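Local coordinates for MutT related protein (PDB 3GRN) that probably acts as a hydrolase of the MutT-related Nudix family, cleaving acid anhydride bonds in phosphorus-containing compounds, at residues A[10-15]-A[85-90]; A[21-26]-A[39-44]; A[35-40]-A[121-126]; A[50-55]-A[67-72]; A[71-76]-A[127-132]. All blocks are in the same frame, centred on the assembly; numbering follows the deposited sequence. Where two conformers were deposited one is given.

Contact 1 (A[10-15]-A[85-90])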
# COMPACT_ATOMS: atom_id res chain seq x y z
N SER A 10 1.10 13.15 -5.30
CA SER A 10 1.71 12.36 -4.24
C SER A 10 2.18 13.30 -3.15
O SER A 10 2.28 14.51 -3.36
CB SER A 10 2.87 11.52 -4.76
OG SER A 10 2.40 10.49 -5.62
N VAL A 11 2.41 12.73 -1.97
CA VAL A 11 2.97 13.49 -0.84
C VAL A 11 4.16 12.75 -0.20
O VAL A 11 4.15 11.52 -0.09
CB VAL A 11 1.89 13.80 0.22
CG1 VAL A 11 0.91 14.84 -0.29
CG2 VAL A 11 1.11 12.52 0.61
N TYR A 12 5.18 13.49 0.18
CA TYR A 12 6.35 12.94 0.89
C TYR A 12 6.61 13.67 2.20
O TYR A 12 6.20 14.83 2.37
CB TYR A 12 7.59 12.94 -0.00
CG TYR A 12 7.38 12.04 -1.20
CD1 TYR A 12 7.56 10.66 -1.08
CD2 TYR A 12 6.95 12.54 -2.42
CE1 TYR A 12 7.36 9.79 -2.16
CE2 TYR A 12 6.72 11.66 -3.52
CZ TYR A 12 6.93 10.29 -3.36
OH TYR A 12 6.73 9.40 -4.41
N ALA A 13 7.29 12.98 3.14
CA ALA A 13 7.63 13.60 4.44
C ALA A 13 9.12 13.65 4.66
O ALA A 13 9.82 12.67 4.39
CB ALA A 13 6.99 12.84 5.58
N LEU A 14 9.60 14.80 5.15
CA LEU A 14 10.97 14.95 5.62
C LEU A 14 10.95 14.72 7.13
O LEU A 14 10.46 15.57 7.89
CB LEU A 14 11.51 16.36 5.36
CG LEU A 14 11.73 16.77 3.92
CD1 LEU A 14 12.21 18.24 3.89
CD2 LEU A 14 12.72 15.86 3.21
N ILE A 15 11.48 13.58 7.54
CA ILE A 15 11.45 13.19 8.94
C ILE A 15 12.88 13.07 9.40
O ILE A 15 13.62 12.28 8.82
CB ILE A 15 10.73 11.86 9.12
CG1 ILE A 15 9.26 12.00 8.69
CG2 ILE A 15 10.82 11.37 10.55
CD1 ILE A 15 8.49 10.73 8.72
N VAL A 85 4.06 12.54 -11.93
CA VAL A 85 3.82 12.73 -10.52
C VAL A 85 4.08 14.21 -10.14
O VAL A 85 5.09 14.80 -10.51
CB VAL A 85 4.68 11.77 -9.69
CG1 VAL A 85 4.51 12.04 -8.20
CG2 VAL A 85 4.31 10.29 -10.05
N ILE A 86 3.12 14.79 -9.44
CA ILE A 86 3.32 16.10 -8.83
C ILE A 86 3.30 15.79 -7.34
O ILE A 86 2.27 15.33 -6.80
CB ILE A 86 2.15 17.06 -9.09
CG1 ILE A 86 2.02 17.41 -10.58
CG2 ILE A 86 2.34 18.35 -8.26
CD1 ILE A 86 0.62 17.91 -10.96
N ALA A 87 4.42 16.03 -6.68
CA ALA A 87 4.54 15.63 -5.27
C ALA A 87 4.83 16.82 -4.36
O ALA A 87 5.66 17.67 -4.68
CB ALA A 87 5.58 14.58 -5.10
N ILE A 88 4.11 16.87 -3.25
CA ILE A 88 4.29 17.94 -2.28
C ILE A 88 5.02 17.34 -1.07
O ILE A 88 4.65 16.26 -0.56
CB ILE A 88 2.95 18.63 -1.89
CG1 ILE A 88 2.28 19.26 -3.13
CG2 ILE A 88 3.18 19.74 -0.88
CD1 ILE A 88 1.36 18.34 -3.90
N VAL A 89 6.07 18.04 -0.64
CA VAL A 89 6.94 17.54 0.43
C VAL A 89 6.61 18.33 1.70
O VAL A 89 6.59 19.56 1.67
CB VAL A 89 8.44 17.66 0.09
CG1 VAL A 89 9.24 17.09 1.22
CG2 VAL A 89 8.78 16.91 -1.22
N PHE A 90 6.33 17.60 2.78
CA PHE A 90 6.00 18.18 4.06
C PHE A 90 7.13 17.99 5.05
O PHE A 90 7.85 16.97 5.00
CB PHE A 90 4.73 17.53 4.61
CG PHE A 90 3.49 17.99 3.91
CD1 PHE A 90 2.78 19.09 4.40
CD2 PHE A 90 3.02 17.32 2.78
CE1 PHE A 90 1.62 19.52 3.76
CE2 PHE A 90 1.88 17.76 2.12
CZ PHE A 90 1.18 18.85 2.59

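Contact 2 (A[21-26]-A[39-44])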
# COMPACT_ATOMS: atom_id res chain seq x y z
N GLU A 21 19.48 13.91 10.74
CA GLU A 21 19.60 13.09 9.53
C GLU A 21 18.19 12.71 9.06
O GLU A 21 17.31 12.50 9.89
CB GLU A 21 20.38 11.81 9.81
CG GLU A 21 21.81 12.01 10.31
CD GLU A 21 22.45 10.71 10.79
OE1 GLU A 21 21.77 9.95 11.53
OE2 GLU A 21 23.62 10.45 10.42
N PHE A 22 18.01 12.61 7.75
CA PHE A 22 16.69 12.34 7.15
C PHE A 22 16.40 10.87 6.95
O PHE A 22 17.26 10.10 6.55
CB PHE A 22 16.56 13.05 5.79
CG PHE A 22 16.63 14.55 5.88
CD1 PHE A 22 15.49 15.30 6.10
CD2 PHE A 22 17.85 15.21 5.74
CE1 PHE A 22 15.55 16.69 6.18
CE2 PHE A 22 17.93 16.59 5.83
CZ PHE A 22 16.78 17.33 6.04
N LEU A 23 15.14 10.50 7.17
CA LEU A 23 14.70 9.12 6.98
C LEU A 23 14.50 8.81 5.50
O LEU A 23 13.63 9.41 4.84
CB LEU A 23 13.39 8.87 7.75
CG LEU A 23 12.82 7.44 7.65
CD1 LEU A 23 13.81 6.34 8.05
CD2 LEU A 23 11.49 7.31 8.42
N LEU A 24 15.29 7.86 5.00
CA LEU A 24 15.08 7.31 3.65
C LEU A 24 14.70 5.84 3.73
O LEU A 24 15.10 5.14 4.66
CB LEU A 24 16.30 7.48 2.75
CG LEU A 24 16.94 8.86 2.68
CD1 LEU A 24 18.05 8.83 1.63
CD2 LEU A 24 15.93 9.91 2.35
N LEU A 25 13.93 5.38 2.75
CA LEU A 25 13.45 4.00 2.72
C LEU A 25 13.79 3.41 1.36
O LEU A 25 13.64 4.10 0.36
CB LEU A 25 11.93 4.00 2.86
CG LEU A 25 11.31 4.78 4.01
CD1 LEU A 25 9.77 4.67 3.90
CD2 LEU A 25 11.79 4.21 5.31
N ARG A 26 14.21 2.15 1.33
CA ARG A 26 14.47 1.50 0.04
C ARG A 26 13.29 0.65 -0.38
O ARG A 26 12.87 -0.20 0.38
CB ARG A 26 15.74 0.66 0.09
CG ARG A 26 16.10 0.12 -1.29
CD ARG A 26 17.54 -0.30 -1.39
NE ARG A 26 17.74 -1.68 -1.00
CZ ARG A 26 17.54 -2.75 -1.77
NH1 ARG A 26 17.76 -3.96 -1.28
NH2 ARG A 26 17.09 -2.63 -3.03
N ASP A 39 13.88 6.12 -1.47
CA ASP A 39 12.69 6.97 -1.56
C ASP A 39 12.49 7.71 -0.23
O ASP A 39 13.10 7.35 0.79
CB ASP A 39 11.48 6.07 -1.87
CG ASP A 39 10.38 6.79 -2.64
OD1 ASP A 39 10.37 8.03 -2.68
OD2 ASP A 39 9.50 6.12 -3.22
N LEU A 40 11.63 8.72 -0.21
CA LEU A 40 11.20 9.32 1.04
C LEU A 40 9.92 8.61 1.44
O LEU A 40 9.21 8.06 0.56
CB LEU A 40 10.90 10.81 0.87
CG LEU A 40 12.04 11.80 0.64
CD1 LEU A 40 11.48 13.19 0.44
CD2 LEU A 40 12.97 11.81 1.85
N PRO A 41 9.57 8.65 2.75
CA PRO A 41 8.24 8.18 3.16
C PRO A 41 7.16 9.00 2.48
O PRO A 41 7.31 10.21 2.36
CB PRO A 41 8.21 8.46 4.66
CG PRO A 41 9.62 8.53 5.06
CD PRO A 41 10.36 9.10 3.91
N GLY A 42 6.14 8.34 1.96
CA GLY A 42 5.03 9.04 1.31
C GLY A 42 4.46 8.21 0.19
O GLY A 42 4.79 7.03 0.06
N GLY A 43 3.60 8.82 -0.62
CA GLY A 43 3.00 8.10 -1.73
C GLY A 43 1.80 8.84 -2.26
O GLY A 43 1.61 10.01 -1.92
N LYS A 44 0.96 8.12 -3.00
CA LYS A 44 -0.18 8.73 -3.71
C LYS A 44 -1.29 9.19 -2.77
O LYS A 44 -1.65 8.49 -1.80
CB LYS A 44 -0.75 7.78 -4.77
CG LYS A 44 0.27 7.13 -5.68
CD LYS A 44 -0.44 6.18 -6.65
CE LYS A 44 0.52 5.50 -7.61
NZ LYS A 44 0.92 4.13 -7.17

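Contact 3 (A[35-40]-A[121-126])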
# COMPACT_ATOMS: atom_id res chain seq x y z
N ALA A 35 11.20 0.04 -8.52
CA ALA A 35 11.48 -1.13 -7.69
C ALA A 35 12.95 -1.13 -7.24
O ALA A 35 13.84 -0.87 -8.02
CB ALA A 35 11.15 -2.39 -8.47
N GLY A 36 13.18 -1.35 -5.95
CA GLY A 36 14.55 -1.40 -5.44
C GLY A 36 15.28 -0.12 -5.12
O GLY A 36 16.38 -0.18 -4.58
N LYS A 37 14.69 1.04 -5.46
CA LYS A 37 15.39 2.33 -5.28
C LYS A 37 15.08 3.00 -3.92
O LYS A 37 14.04 2.73 -3.32
CB LYS A 37 15.06 3.28 -6.43
CG LYS A 37 15.54 2.79 -7.81
CD LYS A 37 15.67 3.93 -8.81
CE LYS A 37 16.33 3.49 -10.13
NZ LYS A 37 15.54 2.47 -10.91
N TRP A 38 15.99 3.86 -3.45
CA TRP A 38 15.75 4.71 -2.26
C TRP A 38 14.65 5.78 -2.52
O TRP A 38 14.50 6.25 -3.64
CB TRP A 38 17.05 5.35 -1.77
CG TRP A 38 17.98 4.33 -1.23
CD1 TRP A 38 18.95 3.65 -1.92
CD2 TRP A 38 18.00 3.82 0.11
NE1 TRP A 38 19.59 2.76 -1.08
CE2 TRP A 38 19.03 2.84 0.16
CE3 TRP A 38 17.26 4.09 1.27
CZ2 TRP A 38 19.33 2.14 1.34
CZ3 TRP A 38 17.56 3.39 2.43
CH2 TRP A 38 18.59 2.43 2.45
N ASP A 39 13.88 6.12 -1.47
CA ASP A 39 12.69 6.97 -1.56
C ASP A 39 12.49 7.71 -0.23
O ASP A 39 13.10 7.35 0.79
CB ASP A 39 11.48 6.07 -1.87
CG ASP A 39 10.38 6.79 -2.64
OD1 ASP A 39 10.37 8.03 -2.68
OD2 ASP A 39 9.50 6.12 -3.22
N LEU A 40 11.63 8.72 -0.21
CA LEU A 40 11.20 9.32 1.04
C LEU A 40 9.92 8.61 1.44
O LEU A 40 9.21 8.06 0.56
CB LEU A 40 10.90 10.81 0.87
CG LEU A 40 12.04 11.80 0.64
CD1 LEU A 40 11.48 13.19 0.44
CD2 LEU A 40 12.97 11.81 1.85
N THR A 121 22.09 6.30 -5.35
CA THR A 121 20.87 5.50 -5.48
C THR A 121 19.60 6.20 -4.95
O THR A 121 18.53 5.56 -4.84
CB THR A 121 21.05 4.07 -4.89
OG1 THR A 121 21.80 4.14 -3.67
CG2 THR A 121 21.77 3.17 -5.89
N LEU A 122 19.71 7.49 -4.62
CA LEU A 122 18.56 8.37 -4.46
C LEU A 122 18.32 9.06 -5.80
O LEU A 122 19.21 9.77 -6.30
CB LEU A 122 18.79 9.40 -3.36
CG LEU A 122 17.58 10.22 -2.89
CD1 LEU A 122 16.70 9.44 -1.91
CD2 LEU A 122 18.01 11.54 -2.29
N PRO A 123 17.12 8.87 -6.39
CA PRO A 123 16.75 9.34 -7.72
C PRO A 123 16.98 10.82 -7.92
O PRO A 123 16.84 11.60 -6.98
CB PRO A 123 15.25 9.05 -7.79
CG PRO A 123 15.06 7.92 -6.88
CD PRO A 123 16.00 8.15 -5.75
N ALA A 124 17.30 11.20 -9.17
CA ALA A 124 17.77 12.56 -9.47
C ALA A 124 16.83 13.66 -9.01
O ALA A 124 17.28 14.67 -8.49
CB ALA A 124 18.07 12.70 -10.97
N TYR A 125 15.53 13.42 -9.13
CA TYR A 125 14.54 14.41 -8.71
C TYR A 125 14.56 14.68 -7.19
O TYR A 125 14.31 15.81 -6.77
CB TYR A 125 13.12 14.06 -9.20
CG TYR A 125 12.67 12.65 -8.89
CD1 TYR A 125 12.10 12.34 -7.67
CD2 TYR A 125 12.81 11.63 -9.83
CE1 TYR A 125 11.69 11.06 -7.38
CE2 TYR A 125 12.38 10.35 -9.57
CZ TYR A 125 11.83 10.06 -8.32
OH TYR A 125 11.40 8.79 -8.00
N PHE A 126 14.85 13.65 -6.39
CA PHE A 126 14.98 13.84 -4.95
C PHE A 126 16.29 14.55 -4.61
O PHE A 126 16.31 15.44 -3.76
CB PHE A 126 14.89 12.52 -4.19
CG PHE A 126 13.47 12.01 -4.01
CD1 PHE A 126 12.44 12.87 -3.65
CD2 PHE A 126 13.20 10.65 -4.14
CE1 PHE A 126 11.14 12.39 -3.46
CE2 PHE A 126 11.90 10.16 -3.96
CZ PHE A 126 10.88 11.04 -3.62

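Contact 4 (A[50-55]-A[67-72])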
# COMPACT_ATOMS: atom_id res chain seq x y z
N SER A 50 -7.39 15.03 1.97
CA SER A 50 -6.54 16.24 2.05
C SER A 50 -5.04 15.89 2.01
O SER A 50 -4.66 14.76 2.35
CB SER A 50 -6.84 17.05 3.30
OG SER A 50 -6.24 16.48 4.45
N LEU A 51 -4.18 16.83 1.61
CA LEU A 51 -2.74 16.48 1.50
C LEU A 51 -2.14 16.08 2.86
O LEU A 51 -1.43 15.06 2.97
CB LEU A 51 -1.90 17.64 0.91
CG LEU A 51 -2.28 18.10 -0.48
CD1 LEU A 51 -1.30 19.19 -0.91
CD2 LEU A 51 -2.30 16.93 -1.48
N LYS A 52 -2.46 16.83 3.91
CA LYS A 52 -1.92 16.55 5.24
C LYS A 52 -2.44 15.23 5.83
O LYS A 52 -1.69 14.55 6.54
CB LYS A 52 -2.17 17.73 6.19
CG LYS A 52 -1.11 18.85 6.02
CD LYS A 52 -1.06 19.83 7.19
CE LYS A 52 -0.02 20.90 6.95
NZ LYS A 52 0.36 21.60 8.22
N GLU A 53 -3.68 14.87 5.51
CA GLU A 53 -4.24 13.57 5.92
C GLU A 53 -3.47 12.48 5.19
O GLU A 53 -3.09 11.47 5.78
CB GLU A 53 -5.73 13.45 5.58
CG GLU A 53 -6.69 14.07 6.59
CD GLU A 53 -8.12 14.33 6.04
OE1 GLU A 53 -8.41 14.07 4.84
OE2 GLU A 53 -8.97 14.80 6.83
N GLY A 54 -3.25 12.70 3.89
CA GLY A 54 -2.49 11.77 3.07
C GLY A 54 -1.09 11.50 3.57
O GLY A 54 -0.66 10.35 3.66
N VAL A 55 -0.36 12.55 3.91
CA VAL A 55 1.03 12.33 4.29
C VAL A 55 1.11 11.62 5.65
O VAL A 55 1.93 10.72 5.81
CB VAL A 55 1.91 13.60 4.14
CG1 VAL A 55 1.54 14.63 5.16
CG2 VAL A 55 3.39 13.25 4.10
N MET A 67 2.79 11.07 12.89
CA MET A 67 3.24 12.44 12.69
C MET A 67 2.04 13.37 12.46
O MET A 67 1.05 12.98 11.84
CB MET A 67 4.25 12.49 11.51
CG MET A 67 3.63 12.60 10.09
SD MET A 67 4.75 13.50 9.01
CE MET A 67 3.78 13.50 7.56
N VAL A 68 2.13 14.59 12.99
CA VAL A 68 1.29 15.67 12.51
C VAL A 68 2.16 16.53 11.59
O VAL A 68 3.21 17.04 12.02
CB VAL A 68 0.55 16.46 13.66
CG1 VAL A 68 1.48 16.81 14.82
CG2 VAL A 68 -0.16 17.70 13.12
N PRO A 69 1.78 16.62 10.31
CA PRO A 69 2.61 17.30 9.31
C PRO A 69 2.74 18.78 9.65
O PRO A 69 1.76 19.41 10.03
CB PRO A 69 1.80 17.14 8.02
CG PRO A 69 0.86 16.01 8.29
CD PRO A 69 0.55 16.05 9.73
N GLY A 70 3.96 19.30 9.51
CA GLY A 70 4.23 20.72 9.72
C GLY A 70 4.09 21.46 8.40
O GLY A 70 3.23 21.15 7.58
N ASP A 71 4.96 22.43 8.18
CA ASP A 71 4.84 23.27 6.99
C ASP A 71 5.23 22.51 5.71
O ASP A 71 5.94 21.51 5.76
CB ASP A 71 5.73 24.50 7.14
CG ASP A 71 5.32 25.38 8.32
OD1 ASP A 71 4.10 25.52 8.58
OD2 ASP A 71 6.23 25.94 8.97
N ILE A 72 4.79 23.03 4.58
CA ILE A 72 5.26 22.50 3.29
C ILE A 72 6.73 22.84 3.09
O ILE A 72 7.13 23.98 3.31
CB ILE A 72 4.41 23.05 2.14
CG1 ILE A 72 2.97 22.57 2.26
CG2 ILE A 72 5.01 22.65 0.79
CD1 ILE A 72 1.98 23.52 1.64

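Contact 5 (A[71-76]-A[127-132])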
# COMPACT_ATOMS: atom_id res chain seq x y z
N ASP A 71 4.96 22.43 8.18
CA ASP A 71 4.84 23.27 6.99
C ASP A 71 5.23 22.51 5.71
O ASP A 71 5.94 21.51 5.76
CB ASP A 71 5.73 24.50 7.14
CG ASP A 71 5.32 25.38 8.32
OD1 ASP A 71 4.10 25.52 8.58
OD2 ASP A 71 6.23 25.94 8.97
N ILE A 72 4.79 23.03 4.58
CA ILE A 72 5.26 22.50 3.29
C ILE A 72 6.73 22.84 3.09
O ILE A 72 7.13 23.98 3.31
CB ILE A 72 4.41 23.05 2.14
CG1 ILE A 72 2.97 22.57 2.26
CG2 ILE A 72 5.01 22.65 0.79
CD1 ILE A 72 1.98 23.52 1.64
N ALA A 73 7.53 21.85 2.69
CA ALA A 73 8.97 22.01 2.50
C ALA A 73 9.31 22.33 1.04
O ALA A 73 10.37 22.88 0.75
CB ALA A 73 9.70 20.78 2.94
N GLY A 74 8.41 21.96 0.14
CA GLY A 74 8.58 22.22 -1.29
C GLY A 74 7.85 21.21 -2.16
O GLY A 74 6.92 20.52 -1.71
N GLN A 75 8.34 21.08 -3.39
CA GLN A 75 7.66 20.38 -4.47
C GLN A 75 8.67 19.53 -5.21
O GLN A 75 9.79 20.00 -5.44
CB GLN A 75 7.08 21.46 -5.41
CG GLN A 75 6.59 21.03 -6.79
CD GLN A 75 7.69 21.01 -7.85
OE1 GLN A 75 7.68 20.13 -8.71
NE2 GLN A 75 8.63 21.96 -7.79
N VAL A 76 8.29 18.32 -5.64
CA VAL A 76 9.09 17.60 -6.61
C VAL A 76 8.13 17.06 -7.67
O VAL A 76 7.03 16.61 -7.34
CB VAL A 76 9.98 16.49 -5.96
CG1 VAL A 76 9.15 15.40 -5.36
CG2 VAL A 76 10.91 15.90 -6.97
N ARG A 127 17.38 14.16 -5.28
CA ARG A 127 18.68 14.84 -5.17
C ARG A 127 18.50 16.35 -5.39
O ARG A 127 18.91 17.15 -4.56
CB ARG A 127 19.67 14.24 -6.19
CG ARG A 127 21.13 14.55 -5.93
CD ARG A 127 22.03 13.92 -7.00
NE ARG A 127 21.90 12.46 -7.04
CZ ARG A 127 21.51 11.76 -8.10
NH1 ARG A 127 21.42 10.44 -8.03
NH2 ARG A 127 21.22 12.37 -9.25
N ASP A 128 17.88 16.70 -6.52
CA ASP A 128 17.55 18.08 -6.87
C ASP A 128 16.73 18.76 -5.77
O ASP A 128 17.00 19.89 -5.38
CB ASP A 128 16.78 18.09 -8.19
CG ASP A 128 16.62 19.48 -8.77
OD1 ASP A 128 17.65 20.13 -9.08
OD2 ASP A 128 15.46 19.91 -8.95
N PHE A 129 15.71 18.05 -5.27
CA PHE A 129 14.86 18.61 -4.21
C PHE A 129 15.70 19.02 -3.01
O PHE A 129 15.53 20.11 -2.49
CB PHE A 129 13.76 17.64 -3.74
CG PHE A 129 13.07 18.12 -2.47
CD1 PHE A 129 12.05 19.06 -2.55
CD2 PHE A 129 13.50 17.69 -1.21
CE1 PHE A 129 11.44 19.55 -1.40
CE2 PHE A 129 12.90 18.16 -0.06
CZ PHE A 129 11.87 19.10 -0.15
N PHE A 130 16.57 18.11 -2.57
CA PHE A 130 17.40 18.36 -1.39
C PHE A 130 18.41 19.49 -1.63
O PHE A 130 18.70 20.24 -0.72
CB PHE A 130 18.11 17.11 -0.92
CG PHE A 130 17.26 16.23 -0.06
CD1 PHE A 130 17.07 16.53 1.29
CD2 PHE A 130 16.65 15.09 -0.59
CE1 PHE A 130 16.30 15.70 2.10
CE2 PHE A 130 15.88 14.25 0.22
CZ PHE A 130 15.71 14.57 1.57
N GLU A 131 18.89 19.61 -2.86
CA GLU A 131 19.79 20.71 -3.21
C GLU A 131 19.06 22.06 -3.12
O GLU A 131 19.61 23.03 -2.60
CB GLU A 131 20.37 20.50 -4.61
CG GLU A 131 21.88 20.76 -4.70
CD GLU A 131 22.31 22.10 -4.10
OE1 GLU A 131 21.87 23.15 -4.62
OE2 GLU A 131 23.07 22.09 -3.11
N ARG A 132 17.82 22.08 -3.58
CA ARG A 132 16.95 23.26 -3.51
C ARG A 132 16.52 23.56 -2.07
O ARG A 132 16.59 24.71 -1.63
CB ARG A 132 15.75 23.02 -4.45
CG ARG A 132 14.65 24.05 -4.43
CD ARG A 132 13.65 23.81 -5.60
NE ARG A 132 12.94 22.51 -5.54
CZ ARG A 132 13.19 21.47 -6.34
NH1 ARG A 132 14.14 21.56 -7.26
NH2 ARG A 132 12.50 20.35 -6.21
O HOH W 1 10.87 22.70 -3.68

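Contact 1 (A[10-15]-A[85-90])
Strands 10-15 and 85-90 run parallel, Ser10 level with Ala87 and Ala13 with Phe90; their short axes come within 4.5 Å at 30°. Five backbone hydrogen bonds alternate along the pair. They run from Ser10 N to Ile86 O, Ile88 N to Ser10 O, Tyr12 N to Ile88 O, Phe90 N to Tyr12 O and Leu14 N to Phe90 O. The last two are the shortest, and Phe90 N reaches Tyr12 O at 2.8 Å. On one face, Tyr12 turns the edge of its ring to Ala87, with CE2 3.5 Å from Ala87 CB. The methyl lies in the ring plane. Tyr12 CG is anti to the carbonyl carbon (chi1 -64°), which swings the ring back along the sheet to Ala87. Next to it, Leu14 CG meets Val89 CG1 at 3.7 Å. Ser10 OG lies 3.7 Å from Val85 CG1. This face looks to helix 124-137, where Phe126 meets the Tyr12 ring edge-to-face. On the other face, Val11 CG1 touches the edge of the Phe90 ring at CE2, 3.9 Å away. Helix 51-63 packs there, through Leu51 and Lys52 on Phe90. In this mixed sheet of the Nudix fold, the backbone bonds pair the polar groups of the two strands, and side chains such as Tyr12 and Phe90 meet a helix on either face.

Contact 2 (A[21-26]-A[39-44])
Leu25 and Asp39 form an antiparallel hydrogen-bonded pair inside the central mixed sheet of the Nudix fold. They belong to the hairpin of strands 22-27 and 38-44. It is the one beta bridge between these two segments. Leu25 N gives a nearly straight bond to Asp39 O, 2.9 Å long with an angle of 172° at the hydrogen. The return bond, Asp39 N to Leu25 O, is shorter at 2.7 Å but clearly bent, at 131°. The pairing stops at Pro41, which has no N-H to offer. Beyond the bridge the side chains sort onto two faces. Leu23, Leu25 and Pro41 lie toward helix 51-63, where Glu62 and Thr63 meet them. Leu25 crosses the proline at about a right angle and sets CD1 3.9 Å from Pro41 CA. Leu23 crosses the same ring obliquely, with its CD2 4.0 Å from Pro41 CG. It gets there because its CG is anti to the backbone N (chi1 -179°). On the other face, the methyls Leu24 CD2 and Leu40 CD2 meet at 3.6 Å, in a layer continued by Leu122. The Asp39 carboxylate, modelled in two conformers, turns away from strand 22-27 at its end and forms a salt bridge with Arg27. Gly42 N is hydrogen-bonded to Glu62 OE1, so the strand is also tied to the helix. Where a donor N-H might have stood, Pro41 CD instead packs 3.4 Å from Leu23 O.

Contact 3 (A[35-40]-A[121-126])
The Phe126 ring has a neighbour on each face: Leu40 CG lies 4.2 Å above one, and Tyr125 CE1 lies 3.5 Å above the opposite one. Both are offset toward the rim. In the Nudix fold, this is where the start of helix 124-137 and the loop before it close over the beginning of strand 38-44. Leu40 also reaches the ring at CE1, with CD1 4.0 Å away. At its edge, near the ring plane, sits the Asp39 carboxylate. Its exact closeness is doubtful, since Asp39 has two modelled conformers; its firmer polar partner is Arg27. The second flat group is Trp38, which presents its indole edge to Thr121 O, an atom lying in the ring plane. Thr121 OG1 comes in obliquely, 3.4 Å from Trp38 CD1. Trp38 CG is anti to the carbonyl carbon (chi1 -68°), which places the indole beside its own backbone N and so beside Thr121. That N also makes a weak bond to Thr121 O, 3.4 Å long and bent. Trp38 CB rests on the tip of Leu122. Pro123 occupies the N-cap position, and its O receives a weak bond from Phe126 N within the first turn. The polar part of the contact is thus slight, and most of it is aromatic and aliphatic packing. Closest to the strand backbone is the Pro123 ring, whose CD lies 3.2 Å from Trp38 O.

Contact 4 (A[50-55]-A[67-72])
Lys52 NZ is shared by two successive carbonyls of the loop, Gly70 O at 3.0 Å and Pro69 O at 3.2 Å. It stands above both carbonyl planes, 54° out of the first and 53° out of the second, so it is not on a lone pair of either. The lysine chain is extended beyond CG, which carries the ammonium group from the helix across to the loop. On the way, its methylenes run over the proline, and CG lies 3.9 Å from Pro69 CB. Pro69 also leans on the helix backbone, with CG 3.4 Å from Lys52 O. The second part of the contact is apolar. Val55 CG1 sits between the backbone N and the carbonyl carbon (chi1 69°) and from there reaches two neighbours. It meets Met67 CE at 3.5 Å and Pro69 CG equally closely. Both are tighter than usual carbon contacts. Val55 CG2 touches the same methyl, so Met67 CE nestles against both branches of the valine. Helix 51-63 is the helix of the Nudix box, whose sequence pattern spans residues 43-64 in a loop-helix-loop. The loop at 67-71 follows that box, folds back along the start of its helix and leads into strand 72-79. Inward, Val55 and Met67 both touch Ala13 of the central sheet. Ser50 and Glu53 form a capping box at the helix start. Glu53 N binds Ser50 OG at 3.2 Å, and Ser50 N binds Glu53 OE1 in return, from above the carboxylate plane.

Contact 5 (A[71-76]-A[127-132])
Phe129 gives this contact its packed side, and Arg132 gives it a polar side that includes a water. Phe129 CG is anti to the backbone N (chi1 169°), which aims the ring at the strand. Its edge meets the backbone there: CE1 is 3.9 Å from Gly74 CA, and the glycine carbon lies in the ring plane. Having no side chain, Gly74 admits the ring this close. Phe129 CZ touches Ala73 CB at 4.1 Å, and Val89 of the next strand packs against the ring too. Arg132 is more open. Its chain bends at chi3 (62°) and brings the guanidinium to Gln75 O, which NH2 binds at 2.8 Å. The bond is bent at the hydrogen, and the carbonyl oxygen is tilted out of the guanidinium plane. On another edge, Arg132 NH1 forms a salt bridge with Asp128 OD2 at 2.7 Å, one helical turn back. Arg132 NE donates to a water at 2.8 Å, and the same water accepts from Gln75 N. All three guanidinium nitrogens therefore have a partner, which should hold the group firmly beside the strand edge. Ala73 and Gly74 both face Val89, forming a classic beta bulge. Helix segment 127-132 runs at 149° to strand segment 72-76, roughly antiparallel, on one face of the sheet. This is the helix-on-sheet layering of the Nudix alpha/beta/alpha sandwich.

Overall arrangement
Contacts 1 and 2 are the buried ones, and both lie in the mixed sheet. Contact 1 is a long parallel pairing; contact 2 is a short antiparallel one cut off by a proline. They are joined through strand 7-16, which bonds to strand 38-44 and to Leu23. Contacts 3, 4 and 5 are only partly buried and bring helices or loops onto that sheet. Contacts 3 and 5 share helix 124-137, and each sets a phenylalanine ring of that helix against a strand. Contact 4 belongs to helix 51-63 instead, about 21 Å from contact 3 between centres and across the chain's centre. Charged side chains enter the bonding between segments at contacts 4 and 5, where a lysine and an arginine reach backbone carbonyls.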